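Local coordinates for gamma-glutamyltranspeptidase (Ggt) (Helicobacter pylori 26695, PDB 5BPK), which probably cleaves the gamma-glutamyl bond of glutathione and related compounds and transfers the glutamyl group to water or an acceptor amine, as an Ntn-hydrolase, at residues N97-K109 and A134-M146. Numbering follows the deposited sequence.
Sequences NVALDFREKAPLK and AGVPGTVAGMEAM. With 4UD ((2S)-amino[(5S)-4,5-dihydro-1,2-oxazol-5-yl]acetic acid), chain O; EDO (1,2-ethanediol), chain M.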
ATOM      1  N   ASN A  97       3.484 -19.432   4.179  1.00 14.41           N
ATOM      2  CA  ASN A  97       3.039 -18.063   3.923  1.00 13.42           C
ATOM      3  C   ASN A  97       3.461 -17.176   5.080  1.00 13.50           C
ATOM      4  O   ASN A  97       3.207 -17.499   6.242  1.00 15.59           O
ATOM      5  CB  ASN A  97       1.525 -18.013   3.744  1.00 15.08           C
ATOM      6  CG  ASN A  97       1.046 -18.898   2.620  1.00 15.76           C
ATOM      7  OD1 ASN A  97       1.323 -18.643   1.443  1.00 17.08           O
ATOM      8  ND2 ASN A  97       0.337 -19.956   2.972  1.00 17.03           N
ATOM      9  N   VAL A  98       4.137 -16.072   4.771  1.00 13.72           N
ATOM     10  CA  VAL A  98       4.653 -15.190   5.806  1.00 12.50           C
ATOM     11  C   VAL A  98       4.371 -13.752   5.432  1.00 11.06           C
ATOM     12  O   VAL A  98       4.144 -13.445   4.259  1.00 13.25           O
ATOM     13  CB  VAL A  98       6.171 -15.400   6.020  1.00 15.26           C
ATOM     14  CG1 VAL A  98       6.465 -16.873   6.351  1.00 19.45           C
ATOM     15  CG2 VAL A  98       6.948 -14.955   4.802  1.00 18.78           C
ATOM     16  N   ALA A  99       4.334 -12.885   6.437  1.00 11.61           N
ATOM     17  CA  ALA A  99       4.101 -11.457   6.233  1.00 11.65           C
ATOM     18  C   ALA A  99       5.250 -10.708   6.874  1.00 13.98           C
ATOM     19  O   ALA A  99       5.600 -10.977   8.025  1.00 18.17           O
ATOM     20  CB  ALA A  99       2.791 -11.034   6.848  1.00 14.05           C
ATOM     21  N   LEU A 100       5.867  -9.809   6.123  1.00 11.95           N
ATOM     22  CA  LEU A 100       6.927  -8.970   6.641  1.00 10.98           C
ATOM     23  C   LEU A 100       6.388  -7.562   6.911  1.00 10.05           C
ATOM     24  O   LEU A 100       5.890  -6.899   6.013  1.00 10.35           O
ATOM     25  CB  LEU A 100       8.086  -8.907   5.655  1.00 11.61           C
ATOM     26  CG  LEU A 100       9.278  -8.042   6.061  1.00 12.71           C
ATOM     27  CD1 LEU A 100       9.905  -8.499   7.355  1.00 12.58           C
ATOM     28  CD2 LEU A 100      10.291  -7.998   4.918  1.00 15.45           C
ATOM     29  N   ASP A 101       6.504  -7.144   8.162  1.00 10.48           N
ATOM     30  CA  ASP A 101       6.133  -5.815   8.632  1.00  8.88           C
ATOM     31  C   ASP A 101       7.411  -4.973   8.639  1.00 10.96           C
ATOM     32  O   ASP A 101       8.270  -5.148   9.513  1.00 11.03           O
ATOM     33  CB  ASP A 101       5.517  -5.965  10.049  1.00  8.87           C
ATOM     34  CG  ASP A 101       5.321  -4.649  10.795  1.00 10.74           C
ATOM     35  OD1 ASP A 101       5.691  -3.562  10.307  1.00 12.43           O
ATOM     36  OD2 ASP A 101       4.803  -4.742  11.936  1.00 11.98           O
ATOM     37  N   PHE A 102       7.533  -4.071   7.660  1.00  9.67           N
ATOM     38  CA  PHE A 102       8.540  -3.014   7.700  1.00  9.12           C
ATOM     39  C   PHE A 102       7.883  -1.621   7.732  1.00  8.76           C
ATOM     40  O   PHE A 102       8.347  -0.661   7.127  1.00  9.92           O
ATOM     41  CB  PHE A 102       9.616  -3.187   6.612  1.00 10.51           C
ATOM     42  CG  PHE A 102       9.114  -3.193   5.182  1.00  7.96           C
ATOM     43  CD1 PHE A 102       8.666  -4.361   4.584  1.00  9.83           C
ATOM     44  CD2 PHE A 102       9.229  -2.057   4.395  1.00 10.43           C
ATOM     45  CE1 PHE A 102       8.275  -4.370   3.250  1.00 10.59           C
ATOM     46  CE2 PHE A 102       8.819  -2.058   3.055  1.00  9.39           C
ATOM     47  CZ  PHE A 102       8.345  -3.228   2.484  1.00  9.38           C
ATOM     48  N   ARG A 103       6.794  -1.548   8.486  1.00  9.14           N
ATOM     49  CA  ARG A 103       6.069  -0.302   8.722  1.00 10.50           C
ATOM     50  C   ARG A 103       6.885   0.639   9.603  1.00  8.96           C
ATOM     51  O   ARG A 103       7.587   0.205  10.518  1.00 10.45           O
ATOM     52  CB  ARG A 103       4.739  -0.628   9.394  1.00 10.05           C
ATOM     53  CG  ARG A 103       3.818   0.545   9.690  1.00  9.10           C
ATOM     54  CD  ARG A 103       3.270   1.206   8.437  1.00  9.18           C
ATOM     55  NE  ARG A 103       2.057   1.970   8.736  1.00 11.63           N
ATOM     56  CZ  ARG A 103       1.373   2.691   7.851  1.00 11.54           C
ATOM     57  NH1 ARG A 103       1.784   2.807   6.605  1.00 12.41           N
ATOM     58  NH2 ARG A 103       0.269   3.323   8.219  1.00 10.34           N
ATOM     59  N   GLU A 104       6.762   1.945   9.365  1.00 10.23           N
ATOM     60  CA  GLU A 104       7.443   2.919  10.214  1.00 11.13           C
ATOM     61  C   GLU A 104       6.949   2.844  11.652  1.00 10.41           C
ATOM     62  O   GLU A 104       5.801   2.459  11.915  1.00 11.42           O
ATOM     63  CB  GLU A 104       7.278   4.345   9.709  1.00 11.94           C
ATOM     64  CG  GLU A 104       7.751   4.583   8.282  1.00  9.96           C
ATOM     65  CD  GLU A 104       6.616   4.514   7.277  1.00 10.24           C
ATOM     66  OE1 GLU A 104       5.857   3.510   7.296  1.00 11.26           O
ATOM     67  OE2 GLU A 104       6.502   5.466   6.471  1.00 10.72           O
ATOM     68  N   LYS A 105       7.827   3.240  12.576  1.00 10.54           N
ATOM     69  CA  LYS A 105       7.497   3.338  13.995  1.00 11.19           C
ATOM     70  C   LYS A 105       7.428   4.789  14.431  1.00 11.17           C
ATOM     71  O   LYS A 105       8.251   5.622  13.995  1.00 11.51           O
ATOM     72  CB  LYS A 105       8.572   2.655  14.827  1.00 11.85           C
ATOM     73  CG  LYS A 105       8.680   1.164  14.617  1.00 12.80           C
ATOM     74  CD  LYS A 105       9.996   0.604  15.151  1.00 13.81           C
ATOM     75  CE  LYS A 105      10.176   0.758  16.660  1.00 14.31           C
ATOM     76  NZ  LYS A 105      11.489   0.196  17.126  1.00 13.16           N
ATOM     77  N   ALA A 106       6.511   5.089  15.343  1.00 10.97           N
ATOM     78  CA  ALA A 106       6.533   6.390  15.992  1.00 11.06           C
ATOM     79  C   ALA A 106       7.861   6.517  16.726  1.00 12.43           C
ATOM     80  O   ALA A 106       8.291   5.568  17.365  1.00 12.65           O
ATOM     81  CB  ALA A 106       5.355   6.543  16.950  1.00 11.95           C
ATOM     82  N   PRO A 107       8.513   7.698  16.650  1.00 13.64           N
ATOM     83  CA  PRO A 107       9.802   7.816  17.313  1.00 13.85           C
ATOM     84  C   PRO A 107       9.694   7.703  18.831  1.00 14.14           C
ATOM     85  O   PRO A 107       8.600   7.836  19.402  1.00 15.33           O
ATOM     86  CB  PRO A 107      10.279   9.214  16.895  1.00 13.65           C
ATOM     87  CG  PRO A 107       9.599   9.465  15.606  1.00 15.30           C
ATOM     88  CD  PRO A 107       8.243   8.858  15.785  1.00 14.54           C
ATOM     89  N   LEU A 108      10.841   7.489  19.473  1.00 14.27           N
ATOM     90  CA  LEU A 108      10.899   7.297  20.924  1.00 16.51           C
ATOM     91  C   LEU A 108      10.331   8.485  21.688  1.00 16.98           C
ATOM     92  O   LEU A 108       9.777   8.321  22.780  1.00 19.39           O
ATOM     93  CB  LEU A 108      12.347   7.036  21.365  1.00 16.65           C
ATOM     94  CG  LEU A 108      12.867   5.627  21.089  1.00 19.92           C
ATOM     95  CD1 LEU A 108      14.398   5.589  20.986  1.00 21.14           C
ATOM     96  CD2 LEU A 108      12.354   4.681  22.162  1.00 19.93           C
ATOM     97  N   LYS A 109      10.468   9.683  21.118  1.00 16.79           N
ATOM     98  CA  LYS A 109       9.962  10.897  21.760  1.00 18.51           C
ATOM     99  C   LYS A 109       8.517  11.233  21.384  1.00 17.55           C
ATOM    100  O   LYS A 109       7.985  12.240  21.820  1.00 19.45           O
ATOM    101  CB  LYS A 109      10.915  12.078  21.502  1.00 20.14           C
ATOM    102  CG  LYS A 109      12.226  11.965  22.306  1.00 25.85           C
ATOM    103  CD  LYS A 109      13.458  11.649  21.457  1.00 32.80           C
ATOM    104  CE  LYS A 109      14.154  10.347  21.882  1.00 30.09           C
ATOM    105  NZ  LYS A 109      15.057   9.792  20.820  1.00 32.90           N
ATOM    106  N   ALA A 134       7.102  12.504  10.252  1.00 12.13           N
ATOM    107  CA  ALA A 134       7.767  11.239   9.866  1.00 12.48           C
ATOM    108  C   ALA A 134       7.863  10.208  10.984  1.00 13.18           C
ATOM    109  O   ALA A 134       8.266  10.525  12.111  1.00 15.03           O
ATOM    110  CB  ALA A 134       9.159  11.522   9.327  1.00 14.05           C
ATOM    111  N   GLY A 135       7.522   8.963  10.649  1.00 13.82           N
ATOM    112  CA  GLY A 135       7.890   7.805  11.452  1.00 13.17           C
ATOM    113  C   GLY A 135       9.280   7.312  11.082  1.00 11.92           C
ATOM    114  O   GLY A 135       9.843   7.703  10.055  1.00 12.59           O
ATOM    115  N   VAL A 136       9.842   6.446  11.920  1.00 11.51           N
ATOM    116  CA  VAL A 136      11.174   5.890  11.659  1.00 11.02           C
ATOM    117  C   VAL A 136      11.117   4.978  10.423  1.00 11.34           C
ATOM    118  O   VAL A 136      10.366   4.017  10.428  1.00 12.07           O
ATOM    119  CB  VAL A 136      11.696   5.087  12.873  1.00 10.47           C
ATOM    120  CG1 VAL A 136      13.125   4.657  12.619  1.00 11.78           C
ATOM    121  CG2 VAL A 136      11.607   5.922  14.156  1.00 13.73           C
ATOM    122  N   PRO A 137      11.896   5.284   9.356  1.00 11.84           N
ATOM    123  CA  PRO A 137      11.772   4.499   8.115  1.00 12.67           C
ATOM    124  C   PRO A 137      12.113   3.014   8.266  1.00 11.66           C
ATOM    125  O   PRO A 137      13.116   2.664   8.917  1.00 13.04           O
ATOM    126  CB  PRO A 137      12.788   5.150   7.187  1.00 12.31           C
ATOM    127  CG  PRO A 137      12.888   6.578   7.680  1.00 13.04           C
ATOM    128  CD  PRO A 137      12.779   6.451   9.178  1.00 12.65           C
ATOM    129  N   GLY A 138      11.299   2.171   7.637  1.00  9.50           N
ATOM    130  CA  GLY A 138      11.474   0.726   7.649  1.00 10.43           C
ATOM    131  C   GLY A 138      11.892   0.082   6.345  1.00 10.24           C
ATOM    132  O   GLY A 138      12.301  -1.073   6.352  1.00 11.11           O
ATOM    133  N   THR A 139      11.774   0.800   5.217  1.00 10.93           N
ATOM    134  CA  THR A 139      12.007   0.185   3.901  1.00 10.35           C
ATOM    135  C   THR A 139      13.356  -0.503   3.745  1.00 10.23           C
ATOM    136  O   THR A 139      13.407  -1.626   3.273  1.00 10.77           O
ATOM    137  CB  THR A 139      11.807   1.196   2.782  1.00  9.26           C
ATOM    138  OG1 THR A 139      10.427   1.579   2.788  1.00  9.66           O
ATOM    139  CG2 THR A 139      12.206   0.641   1.399  1.00 11.42           C
ATOM    140  N   VAL A 140      14.441   0.164   4.128  1.00 11.13           N
ATOM    141  CA  VAL A 140      15.760  -0.426   3.915  1.00 10.55           C
ATOM    142  C   VAL A 140      15.918  -1.715   4.741  1.00  9.96           C
ATOM    143  O   VAL A 140      16.438  -2.741   4.249  1.00 11.86           O
ATOM    144  CB  VAL A 140      16.886   0.571   4.221  1.00  9.92           C
ATOM    145  CG1 VAL A 140      18.235  -0.118   4.167  1.00 13.20           C
ATOM    146  CG2 VAL A 140      16.830   1.751   3.216  1.00 13.92           C
ATOM    147  N   ALA A 141      15.431  -1.671   5.976  1.00 11.19           N
ATOM    148  CA  ALA A 141      15.432  -2.843   6.848  1.00 10.59           C
ATOM    149  C   ALA A 141      14.576  -3.977   6.268  1.00  9.83           C
ATOM    150  O   ALA A 141      14.939  -5.155   6.374  1.00 12.20           O
ATOM    151  CB  ALA A 141      14.965  -2.461   8.241  1.00 12.53           C
ATOM    152  N   GLY A 142      13.446  -3.615   5.658  1.00  9.85           N
ATOM    153  CA  GLY A 142      12.556  -4.592   5.053  1.00 11.12           C
ATOM    154  C   GLY A 142      13.187  -5.270   3.854  1.00 10.98           C
ATOM    155  O   GLY A 142      13.105  -6.499   3.714  1.00 12.13           O
ATOM    156  N   MET A 143      13.809  -4.478   2.979  1.00 10.85           N
ATOM    157  CA  MET A 143      14.481  -5.046   1.808  1.00 12.14           C
ATOM    158  C   MET A 143      15.562  -6.025   2.231  1.00 13.71           C
ATOM    159  O   MET A 143      15.640  -7.135   1.694  1.00 13.85           O
ATOM    160  CB  MET A 143      15.097  -3.959   0.921  1.00 12.77           C
ATOM    161  CG  MET A 143      14.096  -3.014   0.257  1.00 13.08           C
ATOM    162  SD  MET A 143      12.845  -3.788  -0.787  1.00 13.95           S
ATOM    163  CE  MET A 143      11.397  -3.597   0.230  1.00 17.22           C
ATOM    164  N   GLU A 144      16.379  -5.634   3.208  1.00 13.42           N
ATOM    165  CA  GLU A 144      17.468  -6.503   3.648  1.00 14.48           C
ATOM    166  C   GLU A 144      16.944  -7.777   4.324  1.00 14.29           C
ATOM    167  O   GLU A 144      17.460  -8.879   4.091  1.00 13.76           O
ATOM    168  CB  GLU A 144      18.422  -5.768   4.587  1.00 15.41           C
ATOM    169  CG  GLU A 144      19.652  -6.600   4.920  1.00 21.11           C
ATOM    170  CD  GLU A 144      20.600  -5.899   5.857  1.00 21.76           C
ATOM    171  OE1 GLU A 144      21.595  -5.349   5.358  1.00 27.67           O
ATOM    172  OE2 GLU A 144      20.339  -5.894   7.083  1.00 25.39           O
ATOM    173  N   ALA A 145      15.933  -7.624   5.170  1.00 13.79           N
ATOM    174  CA  ALA A 145      15.342  -8.755   5.886  1.00 14.21           C
ATOM    175  C   ALA A 145      14.844  -9.844   4.937  1.00 13.72           C
ATOM    176  O   ALA A 145      15.147 -11.029   5.126  1.00 14.40           O
ATOM    177  CB  ALA A 145      14.213  -8.278   6.791  1.00 14.32           C
ATOM    178  N   MET A 146      14.092  -9.466   3.907  1.00 12.90           N
ATOM    179  CA  MET A 146      13.597 -10.501   2.992  1.00 15.29           C
ATOM    180  C   MET A 146      14.729 -11.101   2.149  1.00 14.16           C
ATOM    181  O   MET A 146      14.750 -12.306   1.924  1.00 14.89           O
ATOM    182  CB  MET A 146      12.400 -10.047   2.144  1.00 18.77           C
ATOM    183  CG  MET A 146      12.632  -9.011   1.099  1.00 17.42           C
ATOM    184  SD  MET A 146      11.035  -8.749   0.269  1.00 23.96           S
ATOM    185  CE  MET A 146      10.736  -7.030   0.624  1.00 24.33           C
TER
HETATM  186  C3  4UD O 701      -0.798   4.575  -0.053  1.00 22.64           C
HETATM  187  C4  4UD O 701      -0.861   4.239   2.141  1.00 18.07           C
HETATM  188  C5  4UD O 701      -0.536   5.368   1.180  1.00 23.69           C
HETATM  189  C6  4UD O 701      -1.388   4.671   3.518  1.00 13.57           C
HETATM  190  C8  4UD O 701      -1.551   3.407   4.331  1.00 13.00           C
HETATM  191  O9  4UD O 701      -0.610   2.901   4.892  1.00 13.76           O
HETATM  192  O10 4UD O 701      -2.763   2.814   4.437  1.00 12.30           O
HETATM  193  N7  4UD O 701      -0.413   5.535   4.198  1.00 13.67           N
HETATM  194  O2  4UD O 701      -1.888   3.480   1.509  1.00 24.83           O
HETATM  195  N1  4UD O 701      -1.548   3.558   0.220  1.00 27.05           N
HETATM  196  C1  EDO M 409      15.768 -10.394   9.286  1.00 41.14           C
HETATM  197  O1  EDO M 409      14.693 -10.387  10.226  1.00 42.53           O
HETATM  198  C2  EDO M 409      15.509 -11.455   8.222  1.00 39.54           C
HETATM  199  O2  EDO M 409      16.702 -11.720   7.470  1.00 37.76           O
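Phe102 lies against the first turn of helix 139-150. Because Gly142 has no side chain, the ring settles directly against the helix backbone, with Gly142 CA 3.6 Å from Phe102 CB. Thr139 OG1 comes in plane to the ring edge, 4.0 Å from CE2, while its hydrogen bond goes to Asn81; the flexible Met143 bends its CE to within 3.8 Å of Phe102 CZ. Two residues back along the strand, Leu100 holds CG anti to the backbone N (chi1 179°), which carries CD2 to Gly142 O, 3.4 Å, and on to Met146 CB. The axes of strand 97-102 and the helix portion 139-146 run roughly antiparallel, at 151°, helix packed on sheet as in the αββα sandwich of Ntn hydrolases. Past the strand, the backbones meet again: Val136 N gives Lys105 O a nearly straight 2.7 Å bond (170°), the return bond from Lys105 N being weak. Between these two meetings Arg103 turns away from the helix, and its NH1 donates a bent bond to carboxylate O9 of the bound dihydrooxazole inhibitor at 2.9 Å. Asp43 and Glu40 of the other chain form salt bridges with this guanidinium, while Asp101 OD1 accepts from Arg103 N in an Asx turn that steadies the arginine's backbone.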